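PDB 3ZRR: serine-pyruvate aminotransferase (AgxT), which probably transfers amino groups from serine or alanine to 2-oxo acids such as pyruvate and glyoxylate, using pyridoxal 5'-phosphate as cofactor. Local coordinates for residues Asn85-Asp90 and Glu137-Val142; Leu285-Val290 and Thr302-Lys307; Ala309-Val314 and Ala332-Arg337; Val323-Gly328 and Ile350-Val355. One frame throughout, in Å; residues are numbered along the deposited sequence. Where two conformers were deposited one is given.

Contact 1 (Asn85-Asp90 and Glu137-Val142); sequences NGVFGD and ETSTGV. With PXG (3-[O-phosphonopyridoxyl]--amino-benzoic acid), chain C.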
loop_
_atom_site.group_PDB
_atom_site.type_symbol
_atom_site.label_atom_id
_atom_site.label_comp_id
_atom_site.label_asym_id
_atom_site.label_seq_id
_atom_site.Cartn_x
_atom_site.Cartn_y
_atom_site.Cartn_z
ATOM N N ASN A 85 17.721 23.186 28.329
ATOM C CA ASN A 85 18.711 22.151 28.614
ATOM C C ASN A 85 19.584 21.759 27.435
ATOM O O ASN A 85 20.474 20.922 27.571
ATOM C CB ASN A 85 18.008 20.938 29.222
ATOM C CG ASN A 85 17.281 21.294 30.517
ATOM O OD1 ASN A 85 17.782 22.093 31.325
ATOM N ND2 ASN A 85 16.116 20.709 30.727
ATOM N N GLY A 86 19.352 22.362 26.271
ATOM C CA GLY A 86 20.243 22.161 25.127
ATOM C C GLY A 86 19.656 22.673 23.834
ATOM O O GLY A 86 18.945 23.669 23.841
ATOM N N VAL A 87 19.937 21.970 22.740
ATOM C CA VAL A 87 19.588 22.408 21.374
ATOM C C VAL A 87 18.131 22.825 21.203
ATOM O O VAL A 87 17.840 23.885 20.680
ATOM C CB VAL A 87 19.910 21.271 20.335
ATOM C CG1 VAL A 87 19.426 21.641 18.931
ATOM C CG2 VAL A 87 21.368 21.020 20.282
ATOM N N PHE A 88 17.211 21.981 21.644
ATOM C CA PHE A 88 15.813 22.264 21.394
ATOM C C PHE A 88 15.197 23.300 22.355
ATOM O O PHE A 88 14.309 24.038 21.988
ATOM C CB PHE A 88 15.031 20.956 21.204
ATOM C CG PHE A 88 15.393 20.264 19.925
ATOM C CD1 PHE A 88 14.945 20.770 18.699
ATOM C CD2 PHE A 88 16.259 19.167 19.933
ATOM C CE1 PHE A 88 15.337 20.168 17.493
ATOM C CE2 PHE A 88 16.667 18.570 18.727
ATOM C CZ PHE A 88 16.189 19.063 17.513
ATOM N N GLY A 89 15.731 23.403 23.556
ATOM C CA GLY A 89 15.447 24.579 24.396
ATOM C C GLY A 89 15.963 25.846 23.721
ATOM O O GLY A 89 15.265 26.878 23.670
ATOM N N ASP A 90 17.169 25.773 23.158
ATOM C CA ASP A 90 17.754 26.953 22.515
ATOM C C ASP A 90 16.964 27.401 21.273
ATOM O O ASP A 90 16.989 28.582 20.905
ATOM C CB ASP A 90 19.210 26.716 22.144
ATOM C CG ASP A 90 20.120 26.604 23.370
ATOM O OD1 ASP A 90 19.718 26.926 24.531
ATOM O OD2 ASP A 90 21.245 26.149 23.168
ATOM N N GLU A 137 14.890 16.847 26.394
ATOM C CA GLU A 137 15.861 17.509 25.527
ATOM C C GLU A 137 16.567 16.453 24.707
ATOM O O GLU A 137 17.424 15.702 25.204
ATOM C CB GLU A 137 16.870 18.363 26.323
ATOM C CG GLU A 137 18.003 18.912 25.469
ATOM C CD GLU A 137 17.497 19.720 24.270
ATOM O OE1 GLU A 137 16.787 20.720 24.490
ATOM O OE2 GLU A 137 17.825 19.358 23.117
ATOM N N THR A 138 16.194 16.412 23.435
ATOM C CA THR A 138 16.567 15.342 22.538
ATOM C C THR A 138 18.075 15.290 22.336
ATOM O O THR A 138 18.626 14.205 22.153
ATOM C CB THR A 138 15.837 15.533 21.167
ATOM O OG1 THR A 138 14.444 15.696 21.429
ATOM C CG2 THR A 138 16.018 14.310 20.248
ATOM N N SER A 139 18.743 16.446 22.383
ATOM C CA SER A 139 20.175 16.477 22.115
ATOM C C SER A 139 21.017 15.816 23.220
ATOM O O SER A 139 22.141 15.419 22.975
ATOM C CB SER A 139 20.652 17.909 21.883
ATOM O OG SER A 139 20.406 18.690 23.054
ATOM N N THR A 140 20.461 15.669 24.410
ATOM C CA THR A 140 21.211 15.119 25.545
ATOM C C THR A 140 20.495 13.963 26.258
ATOM O O THR A 140 21.089 13.300 27.094
ATOM C CB THR A 140 21.501 16.204 26.634
ATOM O OG1 THR A 140 20.261 16.663 27.209
ATOM C CG2 THR A 140 22.335 17.386 26.082
ATOM N N GLY A 141 19.223 13.749 25.956
ATOM C CA GLY A 141 18.450 12.671 26.579
ATOM C C GLY A 141 17.992 12.982 27.997
ATOM O O GLY A 141 17.671 12.078 28.764
ATOM N N VAL A 142 17.934 14.270 28.322
ATOM C CA VAL A 142 17.605 14.731 29.652
ATOM C C VAL A 142 16.138 15.145 29.784
ATOM O O VAL A 142 15.635 15.995 29.038
ATOM C CB VAL A 142 18.532 15.901 30.045
ATOM C CG1 VAL A 142 18.075 16.558 31.336
ATOM C CG2 VAL A 142 19.954 15.411 30.193
HETATM N N1 PXG C . 11.688 19.945 20.057
HETATM C C2 PXG C . 12.263 18.745 20.290
HETATM C C2A PXG C . 12.456 18.266 21.716
HETATM C C3 PXG C . 12.656 17.946 19.207
HETATM O O3 PXG C . 13.213 16.738 19.470
HETATM C C5 PXG C . 11.884 19.624 17.686
HETATM C C6 PXG C . 11.483 20.401 18.794
HETATM C C5A PXG C . 11.661 20.159 16.264
HETATM O OP4 PXG C . 10.705 19.312 15.622
HETATM P P PXG C . 10.528 19.349 14.046
HETATM O OP1 PXG C . 9.378 18.403 13.830
HETATM O OP2 PXG C . 11.880 18.924 13.486
HETATM O OP3 PXG C . 10.243 20.818 13.803
HETATM C C4 PXG C . 12.464 18.378 17.899
HETATM C C4A PXG C . 12.863 17.540 16.694
HETATM C C7 PXG C . 18.225 14.644 16.006
HETATM C C8 PXG C . 16.918 15.239 15.573
HETATM O O2 PXG C . 19.295 15.175 15.611
HETATM C C9 PXG C . 15.925 15.552 16.512
HETATM C C10 PXG C . 14.716 16.111 16.093
HETATM C C11 PXG C . 14.525 16.330 14.728
HETATM C C12 PXG C . 15.512 16.011 13.786
HETATM C C13 PXG C . 16.710 15.462 14.218
HETATM O O8 PXG C . 18.193 13.620 16.735
HETATM N N9 PXG C . 13.742 16.427 16.985
HETATM O O HOH W 1 14.627 18.803 29.161
HETATM O O HOH W 2 15.868 22.178 26.510
HETATM O O HOH W 3 20.957 18.598 29.187
#
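Val87 and Ser139 approach with their CA atoms 6.0 Å apart, where the first turn of helix 87-96, with Gly86 at its N-cap, sits over the tight turn joining strands 136-137 and 142-143. That turn closes with a G1 beta bulge, Gly141 and Val142 both facing Glu137. The Glu137 side chain leaves with CG anti to the backbone N (chi1 172°), then bends at chi2, which brings its carboxylate up to the helix start. There OE1 takes the N-H of Gly89 on its syn lone pair at 3.0 Å, and OE2 takes that of Phe88 at 3.1 Å in a nearly straight bond of 173°. OE2 also accepts from Ser139 N and, from above the carboxylate plane, from Ser139 OG at 2.7 Å, while a water ties OE1 to Asn85 N. An alanine in place of Glu137 would probably leave the amides of Phe88 and Gly89, and Ser139 beside them, without their acceptor and Phe88 less firmly placed. Phe88 matters because this is the cofactor site of a class-V aminotransferase: one face of its ring lies against the pyridine ring of the pyridoxyl-aminobenzoate ligand, Phe88 CE1 3.4 Å from C4. Val87 CG1 backs the other face, and Thr138 CB approaches CD2 obliquely. Thr138 OG1 hydrogen-bonds the ligand's O3 at 2.5 Å and also pairs with Ser166. Val87 CG2 rests on Ser139 CB, 3.6 Å away.

Contact 2 (Leu285-Val290 and Thr302-Lys307); sequences LGLEIV and TGVILK. With CA (calcium ion), chain F.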
loop_
_atom_site.group_PDB
_atom_site.type_symbol
_atom_site.label_atom_id
_atom_site.label_comp_id
_atom_site.label_asym_id
_atom_site.label_seq_id
_atom_site.Cartn_x
_atom_site.Cartn_y
_atom_site.Cartn_z
ATOM N N LEU A 285 28.135 -2.695 30.433
ATOM C CA LEU A 285 29.287 -2.603 29.538
ATOM C C LEU A 285 30.346 -1.653 30.069
ATOM O O LEU A 285 31.466 -1.637 29.557
ATOM C CB LEU A 285 28.867 -2.185 28.115
ATOM C CG LEU A 285 27.990 -3.212 27.405
ATOM C CD1 LEU A 285 27.262 -2.614 26.225
ATOM C CD2 LEU A 285 28.827 -4.419 26.977
ATOM N N GLY A 286 29.987 -0.883 31.097
ATOM C CA GLY A 286 30.858 0.130 31.658
ATOM C C GLY A 286 30.793 1.425 30.859
ATOM O O GLY A 286 31.710 2.257 30.926
ATOM N N LEU A 287 29.722 1.605 30.085
ATOM C CA LEU A 287 29.551 2.836 29.315
ATOM C C LEU A 287 28.867 3.888 30.158
ATOM O O LEU A 287 27.952 3.578 30.951
ATOM C CB LEU A 287 28.773 2.589 28.027
ATOM C CG LEU A 287 29.522 1.712 27.029
ATOM C CD1 LEU A 287 28.556 1.208 25.920
ATOM C CD2 LEU A 287 30.766 2.393 26.436
ATOM N N GLU A 288 29.320 5.130 29.998
ATOM C CA GLU A 288 28.762 6.242 30.741
ATOM C C GLU A 288 27.644 6.915 29.936
ATOM O O GLU A 288 27.750 7.096 28.717
ATOM C CB GLU A 288 29.872 7.241 31.019
ATOM C CG GLU A 288 29.516 8.335 32.014
ATOM C CD GLU A 288 30.671 9.312 32.201
ATOM O OE1 GLU A 288 31.812 8.946 31.832
ATOM O OE2 GLU A 288 30.463 10.430 32.724
ATOM N N ILE A 289 26.573 7.279 30.642
ATOM C CA ILE A 289 25.416 7.964 30.054
ATOM C C ILE A 289 25.655 9.496 30.042
ATOM O O ILE A 289 26.308 10.020 30.936
ATOM C CB ILE A 289 24.129 7.538 30.797
ATOM C CG1 ILE A 289 23.797 6.096 30.400
ATOM C CG2 ILE A 289 22.944 8.444 30.457
ATOM C CD1 ILE A 289 22.785 5.412 31.290
ATOM N N VAL A 290 25.186 10.200 29.009
ATOM C CA VAL A 290 25.415 11.655 28.913
ATOM C C VAL A 290 24.646 12.429 30.003
ATOM O O VAL A 290 25.235 13.291 30.682
ATOM C CB VAL A 290 25.104 12.222 27.502
ATOM C CG1 VAL A 290 25.117 13.735 27.511
ATOM C CG2 VAL A 290 26.127 11.758 26.514
ATOM N N THR A 302 18.859 8.279 24.895
ATOM C CA THR A 302 19.988 8.050 25.789
ATOM C C THR A 302 21.260 8.377 25.050
ATOM O O THR A 302 21.483 7.894 23.938
ATOM C CB THR A 302 20.035 6.585 26.297
ATOM O OG1 THR A 302 18.784 6.269 26.927
ATOM C CG2 THR A 302 21.136 6.420 27.345
ATOM N N GLY A 303 22.076 9.233 25.652
ATOM C CA GLY A 303 23.372 9.572 25.091
ATOM C C GLY A 303 24.428 8.649 25.678
ATOM O O GLY A 303 24.418 8.349 26.871
ATOM N N VAL A 304 25.333 8.190 24.822
ATOM C CA VAL A 304 26.307 7.174 25.199
ATOM C C VAL A 304 27.691 7.753 24.962
ATOM O O VAL A 304 28.066 8.032 23.827
ATOM C CB VAL A 304 26.118 5.884 24.368
ATOM C CG1 VAL A 304 27.115 4.819 24.795
ATOM C CG2 VAL A 304 24.672 5.337 24.518
ATOM N N ILE A 305 28.433 7.958 26.045
ATOM C CA ILE A 305 29.789 8.517 25.959
ATOM C C ILE A 305 30.811 7.467 25.510
ATOM O O ILE A 305 30.828 6.349 26.018
ATOM C CB ILE A 305 30.215 9.139 27.297
ATOM C CG1 ILE A 305 29.418 10.414 27.541
ATOM C CG2 ILE A 305 31.730 9.444 27.317
ATOM C CD1 ILE A 305 29.387 10.850 28.993
ATOM N N LEU A 306 31.637 7.849 24.543
ATOM C CA LEU A 306 32.739 7.027 24.089
ATOM C C LEU A 306 34.053 7.652 24.558
ATOM O O LEU A 306 34.251 8.864 24.438
ATOM C CB LEU A 306 32.706 6.864 22.564
ATOM C CG LEU A 306 31.441 6.163 22.021
ATOM C CD1 LEU A 306 31.397 6.173 20.522
ATOM C CD2 LEU A 306 31.319 4.728 22.518
ATOM N N LYS A 307 34.932 6.826 25.118
ATOM C CA LYS A 307 36.238 7.290 25.605
ATOM C C LYS A 307 37.321 7.149 24.541
ATOM O O LYS A 307 38.300 7.891 24.544
ATOM C CB LYS A 307 36.655 6.523 26.865
ATOM C CG LYS A 307 35.680 6.552 28.030
ATOM C CD LYS A 307 35.358 7.965 28.523
ATOM C CE LYS A 307 34.734 7.949 29.928
ATOM N NZ LYS A 307 33.368 7.342 30.012
HETATM CA CA CA F . 32.694 11.569 32.256
HETATM O O HOH W 4 31.607 5.668 28.551
#
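Ile305 and Glu288 lie obliquely across one another, the CD1 methyl of Ile305 against the carboxylate carbon CD of Glu288 at 3.8 Å. Glu288 is extended beyond CG, with CG anti to the backbone N (chi1 -169°), and this carries its carboxylate out to a calcium ion that both oxygens bind, OE2 at 2.5 Å and OE1 at 2.8 Å. Lys307 comes in at about a right angle, its chain bent at chi2 and chi4; NZ reaches OE1 on the anti side, 2.9 Å away, in a salt bridge. A water links the same NZ to Glu288 N and Ile305 O, and Arg292 donates to OE2. Val290 meets Ile305 at roughly a right angle as well, CG2 to CG1 at 3.7 Å. With an alanine in place of Ile305, a gap is likely to open between Val290 and the aliphatic part of Glu288, leaving the calcium-binding carboxylate freer to shift. On the other face of the sheet, that of Ile289 and Val304, Leu287 CD1 touches Val304 CG1 and Ile289 straddles Thr302 CG2, toward helix 264-284. The backbones are joined by Ile305 N to Glu288 O, 2.9 Å and nearly along the C=O axis, and by Val290 N to Gly303 O, the N-H coming from above the carbonyl plane. Ile289 and Val304 form a non-hydrogen-bonded pair. These are the two strands of an antiparallel beta hairpin, 288-289 with 301-305, at the edge of a small sheet, with a calcium site on its outer strand.

Contact 3 (Ala309-Val314 and Ala332-Arg337); sequences ADPQKV and AFKYFR. With PXG (3-[O-phosphonopyridoxyl]--amino-benzoic acid), chain C.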
loop_
_atom_site.group_PDB
_atom_site.type_symbol
_atom_site.label_atom_id
_atom_site.label_comp_id
_atom_site.label_asym_id
_atom_site.label_seq_id
_atom_site.Cartn_x
_atom_site.Cartn_y
_atom_site.Cartn_z
ATOM N N ALA A 309 36.646 5.048 20.954
ATOM C CA ALA A 309 36.070 4.988 19.611
ATOM C C ALA A 309 35.464 6.331 19.164
ATOM O O ALA A 309 35.009 7.139 19.983
ATOM C CB ALA A 309 35.031 3.873 19.534
ATOM N N ASP A 310 35.487 6.554 17.853
ATOM C CA ASP A 310 34.895 7.741 17.230
ATOM C C ASP A 310 33.383 7.533 17.003
ATOM O O ASP A 310 32.991 6.647 16.239
ATOM C CB ASP A 310 35.616 8.023 15.902
ATOM C CG ASP A 310 35.120 9.281 15.196
ATOM O OD1 ASP A 310 34.193 9.971 15.678
ATOM O OD2 ASP A 310 35.683 9.586 14.129
ATOM N N PRO A 311 32.533 8.348 17.668
ATOM C CA PRO A 311 31.073 8.266 17.518
ATOM C C PRO A 311 30.638 8.157 16.067
ATOM O O PRO A 311 29.721 7.391 15.751
ATOM C CB PRO A 311 30.570 9.587 18.101
ATOM C CG PRO A 311 31.631 10.066 18.994
ATOM C CD PRO A 311 32.926 9.345 18.682
ATOM N N GLN A 312 31.318 8.893 15.191
ATOM C CA GLN A 312 30.991 8.910 13.771
ATOM C C GLN A 312 31.162 7.545 13.127
ATOM O O GLN A 312 30.389 7.170 12.241
ATOM C CB GLN A 312 31.798 9.999 13.032
ATOM C CG GLN A 312 31.201 10.442 11.702
ATOM C CD GLN A 312 29.706 10.800 11.788
ATOM O OE1 GLN A 312 29.310 11.774 12.454
ATOM N NE2 GLN A 312 28.870 10.001 11.113
ATOM N N LYS A 313 32.157 6.790 13.589
ATOM C CA LYS A 313 32.387 5.434 13.073
ATOM C C LYS A 313 31.381 4.417 13.613
ATOM O O LYS A 313 30.991 3.479 12.902
ATOM C CB LYS A 313 33.829 4.967 13.315
ATOM C CG LYS A 313 34.842 5.530 12.320
ATOM C CD LYS A 313 36.014 4.604 12.129
ATOM C CE LYS A 313 37.152 5.349 11.470
ATOM N NZ LYS A 313 38.283 4.432 11.208
ATOM N N VAL A 314 30.942 4.611 14.860
ATOM C CA VAL A 314 29.848 3.820 15.410
ATOM C C VAL A 314 28.613 3.990 14.525
ATOM O O VAL A 314 27.978 3.006 14.163
ATOM C CB VAL A 314 29.543 4.180 16.892
ATOM C CG1 VAL A 314 28.254 3.511 17.378
ATOM C CG2 VAL A 314 30.720 3.792 17.785
ATOM N N ALA A 332 30.633 19.564 24.838
ATOM C CA ALA A 332 31.116 19.066 26.117
ATOM C C ALA A 332 31.274 17.537 26.206
ATOM O O ALA A 332 31.918 17.025 27.130
ATOM C CB ALA A 332 30.227 19.571 27.245
ATOM N N PHE A 333 30.695 16.804 25.256
ATOM C CA PHE A 333 30.765 15.344 25.306
ATOM C C PHE A 333 31.133 14.743 23.972
ATOM O O PHE A 333 30.844 15.305 22.922
ATOM C CB PHE A 333 29.439 14.733 25.763
ATOM C CG PHE A 333 28.971 15.192 27.113
ATOM C CD1 PHE A 333 29.378 14.529 28.269
ATOM C CD2 PHE A 333 28.084 16.261 27.225
ATOM C CE1 PHE A 333 28.928 14.949 29.522
ATOM C CE2 PHE A 333 27.619 16.680 28.467
ATOM C CZ PHE A 333 28.042 16.039 29.620
ATOM N N LYS A 334 31.770 13.580 24.032
ATOM C CA LYS A 334 31.983 12.751 22.856
ATOM C C LYS A 334 31.023 11.571 22.986
ATOM O O LYS A 334 31.176 10.721 23.879
ATOM C CB LYS A 334 33.434 12.284 22.804
ATOM C CG LYS A 334 33.844 11.699 21.490
ATOM C CD LYS A 334 35.354 11.580 21.397
ATOM C CE LYS A 334 35.798 11.461 19.948
ATOM N NZ LYS A 334 37.251 11.178 19.858
ATOM N N TYR A 335 30.018 11.535 22.110
ATOM C CA TYR A 335 28.940 10.564 22.246
ATOM C C TYR A 335 28.103 10.368 20.995
ATOM O O TYR A 335 28.190 11.137 20.048
ATOM C CB TYR A 335 28.018 10.963 23.416
ATOM C CG TYR A 335 27.160 12.207 23.188
ATOM C CD1 TYR A 335 27.735 13.480 23.063
ATOM C CD2 TYR A 335 25.772 12.114 23.140
ATOM C CE1 TYR A 335 26.938 14.634 22.891
ATOM C CE2 TYR A 335 24.969 13.257 22.985
ATOM C CZ TYR A 335 25.564 14.503 22.852
ATOM O OH TYR A 335 24.772 15.611 22.678
ATOM N N PHE A 336 27.291 9.313 21.016
ATOM C CA PHE A 336 26.205 9.129 20.060
ATOM C C PHE A 336 24.952 8.918 20.910
ATOM O O PHE A 336 25.045 8.771 22.122
ATOM C CB PHE A 336 26.456 7.951 19.112
ATOM C CG PHE A 336 26.424 6.575 19.786
ATOM C CD1 PHE A 336 27.561 6.073 20.461
ATOM C CD2 PHE A 336 25.265 5.778 19.725
ATOM C CE1 PHE A 336 27.541 4.831 21.076
ATOM C CE2 PHE A 336 25.237 4.520 20.335
ATOM C CZ PHE A 336 26.383 4.038 21.003
ATOM N N ARG A 337 23.790 8.924 20.279
ATOM C CA ARG A 337 22.537 8.798 20.998
ATOM C C ARG A 337 21.735 7.613 20.486
ATOM O O ARG A 337 21.814 7.262 19.319
ATOM C CB ARG A 337 21.711 10.077 20.845
ATOM C CG ARG A 337 22.262 11.234 21.628
ATOM C CD ARG A 337 21.444 12.513 21.415
ATOM N NE ARG A 337 21.577 12.954 20.034
ATOM C CZ ARG A 337 20.561 13.101 19.192
ATOM N NH1 ARG A 337 19.324 12.862 19.600
ATOM N NH2 ARG A 337 20.800 13.490 17.954
HETATM N N1 PXG C . 11.688 19.945 20.057
HETATM C C2 PXG C . 12.263 18.745 20.290
HETATM C C2A PXG C . 12.456 18.266 21.716
HETATM C C3 PXG C . 12.656 17.946 19.207
HETATM O O3 PXG C . 13.213 16.738 19.470
HETATM C C5 PXG C . 11.884 19.624 17.686
HETATM C C6 PXG C . 11.483 20.401 18.794
HETATM C C5A PXG C . 11.661 20.159 16.264
HETATM O OP4 PXG C . 10.705 19.312 15.622
HETATM P P PXG C . 10.528 19.349 14.046
HETATM O OP1 PXG C . 9.378 18.403 13.830
HETATM O OP2 PXG C . 11.880 18.924 13.486
HETATM O OP3 PXG C . 10.243 20.818 13.803
HETATM C C4 PXG C . 12.464 18.378 17.899
HETATM C C4A PXG C . 12.863 17.540 16.694
HETATM C C7 PXG C . 18.225 14.644 16.006
HETATM C C8 PXG C . 16.918 15.239 15.573
HETATM O O2 PXG C . 19.295 15.175 15.611
HETATM C C9 PXG C . 15.925 15.552 16.512
HETATM C C10 PXG C . 14.716 16.111 16.093
HETATM C C11 PXG C . 14.525 16.330 14.728
HETATM C C12 PXG C . 15.512 16.011 13.786
HETATM C C13 PXG C . 16.710 15.462 14.218
HETATM O O8 PXG C . 18.193 13.620 16.735
HETATM N N9 PXG C . 13.742 16.427 16.985
#
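Val314 sets its CG1 methyl squarely over one face of the Phe336 ring, 4.0 Å from the centroid and only 10° off the ring normal, a CH-pi contact. The torsions of both residues make this possible: Val314 CG1 is anti to its backbone N (chi1 171°), while Phe336 CG stands between its own N and carbonyl carbon (chi1 68°), which turns the ring up beneath the helix. This is the buried end. Leu360 of helix 346-363 packs on Val314, and Ile356 of that helix and Phe325 border the ring. One turn back, Pro311 CB lies 3.4 Å from Tyr335 O, so the pyrrolidine ring sits against the strand backbone. The solvent side is made differently, by the exposed Lys334, which is extended beyond CG, crosses Pro311 at about a right angle and offers methylenes alone, its CG 3.7 Å from Pro311 CG and its CE 3.8 Å from Pro311 CD. Its NZ stays 5.3 Å from Asp310 OD1, too far for a salt bridge. Asp310 instead caps the helix, OD1 accepting from Gln312 N. Beyond the contact on the strand, Arg337 gives two N-H groups to the carboxylate oxygen O8 of the bound ligand, NH2 at 2.9 Å. The N-terminal turn of helix 311-316 thus packs against strand 335-339 of the small antiparallel sheet, the same strand that carries a carboxylate-binding arginine into the active site.

Contact 4 (Val323-Gly328 and Ile350-Val355); sequences VEFAPG and IIAISV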
loop_
_atom_site.group_PDB
_atom_site.type_symbol
_atom_site.label_atom_id
_atom_site.label_comp_id
_atom_site.label_asym_id
_atom_site.label_seq_id
_atom_site.Cartn_x
_atom_site.Cartn_y
_atom_site.Cartn_z
ATOM N N VAL A 323 18.520 -0.251 13.923
ATOM C CA VAL A 323 18.526 0.561 15.151
ATOM C C VAL A 323 18.198 2.045 14.860
ATOM O O VAL A 323 18.132 2.439 13.695
ATOM C CB VAL A 323 19.870 0.402 15.942
ATOM C CG1 VAL A 323 19.955 -0.988 16.526
ATOM C CG2 VAL A 323 21.085 0.627 15.057
ATOM N N GLU A 324 17.973 2.851 15.904
ATOM C CA GLU A 324 17.765 4.293 15.737
ATOM C C GLU A 324 18.848 5.083 16.477
ATOM O O GLU A 324 18.621 5.616 17.563
ATOM C CB GLU A 324 16.366 4.718 16.191
ATOM C CG GLU A 324 16.033 6.181 15.877
ATOM C CD GLU A 324 14.955 6.795 16.777
ATOM O OE1 GLU A 324 14.251 6.045 17.491
ATOM O OE2 GLU A 324 14.812 8.042 16.766
ATOM N N PHE A 325 20.040 5.130 15.875
ATOM C CA PHE A 325 21.189 5.869 16.426
ATOM C C PHE A 325 21.400 7.193 15.694
ATOM O O PHE A 325 21.166 7.291 14.479
ATOM C CB PHE A 325 22.510 5.064 16.394
ATOM C CG PHE A 325 22.481 3.764 17.169
ATOM C CD1 PHE A 325 21.430 3.454 18.035
ATOM C CD2 PHE A 325 23.519 2.842 17.027
ATOM C CE1 PHE A 325 21.398 2.237 18.721
ATOM C CE2 PHE A 325 23.500 1.616 17.727
ATOM C CZ PHE A 325 22.448 1.323 18.574
ATOM N N ALA A 326 21.873 8.193 16.442
ATOM C CA ALA A 326 22.008 9.558 15.966
ATOM C C ALA A 326 23.247 10.199 16.598
ATOM O O ALA A 326 23.720 9.720 17.637
ATOM C CB ALA A 326 20.729 10.361 16.319
ATOM N N PRO A 327 23.770 11.289 15.992
ATOM C CA PRO A 327 25.000 11.895 16.508
ATOM C C PRO A 327 24.766 12.643 17.803
ATOM O O PRO A 327 23.631 13.041 18.108
ATOM C CB PRO A 327 25.413 12.894 15.401
ATOM C CG PRO A 327 24.528 12.592 14.219
ATOM C CD PRO A 327 23.259 12.052 14.836
ATOM N N GLY A 328 25.841 12.794 18.571
ATOM C CA GLY A 328 25.851 13.643 19.743
ATOM C C GLY A 328 26.473 14.966 19.347
ATOM O O GLY A 328 27.628 15.005 18.926
ATOM N N ILE A 350 17.213 -5.444 23.116
ATOM C CA ILE A 350 18.205 -6.489 22.853
ATOM C C ILE A 350 19.054 -6.151 21.630
ATOM O O ILE A 350 20.284 -6.222 21.684
ATOM C CB ILE A 350 17.535 -7.875 22.637
ATOM C CG1 ILE A 350 16.917 -8.390 23.935
ATOM C CG2 ILE A 350 18.534 -8.894 22.134
ATOM C CD1 ILE A 350 17.927 -8.913 24.973
ATOM N N ILE A 351 18.397 -5.787 20.527
ATOM C CA ILE A 351 19.106 -5.481 19.284
ATOM C C ILE A 351 20.072 -4.306 19.487
ATOM O O ILE A 351 21.249 -4.393 19.118
ATOM C CB ILE A 351 18.138 -5.166 18.110
ATOM C CG1 ILE A 351 17.316 -6.394 17.711
ATOM C CG2 ILE A 351 18.914 -4.669 16.890
ATOM C CD1 ILE A 351 16.198 -6.065 16.683
ATOM N N ALA A 352 19.578 -3.211 20.068
ATOM C CA ALA A 352 20.416 -2.021 20.221
ATOM C C ALA A 352 21.688 -2.343 21.018
ATOM O O ALA A 352 22.787 -2.004 20.600
ATOM C CB ALA A 352 19.634 -0.872 20.872
ATOM N N ILE A 353 21.534 -3.021 22.144
ATOM C CA ILE A 353 22.710 -3.340 22.970
ATOM C C ILE A 353 23.640 -4.348 22.263
ATOM O O ILE A 353 24.873 -4.201 22.292
ATOM C CB ILE A 353 22.294 -3.764 24.369
ATOM C CG1 ILE A 353 21.616 -2.584 25.078
ATOM C CG2 ILE A 353 23.476 -4.240 25.202
ATOM C CD1 ILE A 353 22.573 -1.414 25.375
ATOM N N SER A 354 23.055 -5.333 21.584
ATOM C CA SER A 354 23.871 -6.269 20.812
ATOM C C SER A 354 24.666 -5.581 19.711
ATOM O O SER A 354 25.861 -5.820 19.565
ATOM C CB SER A 354 23.017 -7.372 20.198
ATOM O OG SER A 354 23.886 -8.347 19.633
ATOM N N VAL A 355 23.999 -4.730 18.932
ATOM C CA VAL A 355 24.658 -3.972 17.865
ATOM C C VAL A 355 25.755 -3.095 18.478
ATOM O O VAL A 355 26.845 -2.974 17.930
ATOM C CB VAL A 355 23.625 -3.135 17.045
ATOM C CG1 VAL A 355 24.301 -2.103 16.153
ATOM C CG2 VAL A 355 22.775 -4.045 16.189
#
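Val323 makes the closest approach to helix 346-363, its CG1 methyl leaning on the helix backbone and side chains. Starting from CB, which points toward the helix, CG1 runs anti to the carbonyl carbon (chi1 -69°) and ends against Ile351, Ala352 and Val355. Val323 CG1 lies 3.9 Å from Ala352 CA and 4.2 Å from Val355 CG2; its touch on Ile351 CG2 is less certain, since that residue was modelled in two conformers. The other branch, CG2, turns back instead onto its own segment, settling over the centre of the Phe325 ring at 3.6 Å above its plane. The ring presents its edge to the helix: Ala352 O lies near the ring plane, 3.9 Å from Phe325 CZ, with Ala352 CB 4.2 Å from CE1. Val355 CG1 comes at Phe325 CE2 obliquely at 4.1 Å. The small side chain at Ala352 probably lets both Val323 and Phe325 come close to the helix. Every touch between the two segments is apolar or of van der Waals type. Phe325 also meets Phe336 of the neighbouring strand, their planes about 50° apart, and Leu315 of helix 311-316. Farther round the helix Ser354 OG bonds Glu377 of a third subunit, whose Asn347 packs on Ile351 and Val355. Helix 346-363 thus packs one side on the four-stranded antiparallel sheet, at edge strand 325-327 and the residues leading into it, and turns another to the third subunit.

In the fold
From the N terminus, contact 1 is closed first, when the turn at 137-142 returns to the start of helix 87-96, within the large cofactor-binding part of the chain. Contact 2 then closes the short hairpin loop between 285-290 and 302-307, in series with it. Contacts 3 and 4 cross, because 323-328 lies between 309-314 and 332-337, while 350-355 follows both. Strands 301-305, 335-339 and 325-327 are successive neighbours in one sheet, joining contacts 2, 3 and 4: Val304 N bonds Phe336 O, and Arg337 N bonds Ala326 O. Contact 1 meets this sheet through Ser139 O and Tyr335 OH, and contacts 1 and 3 share the bound ligand.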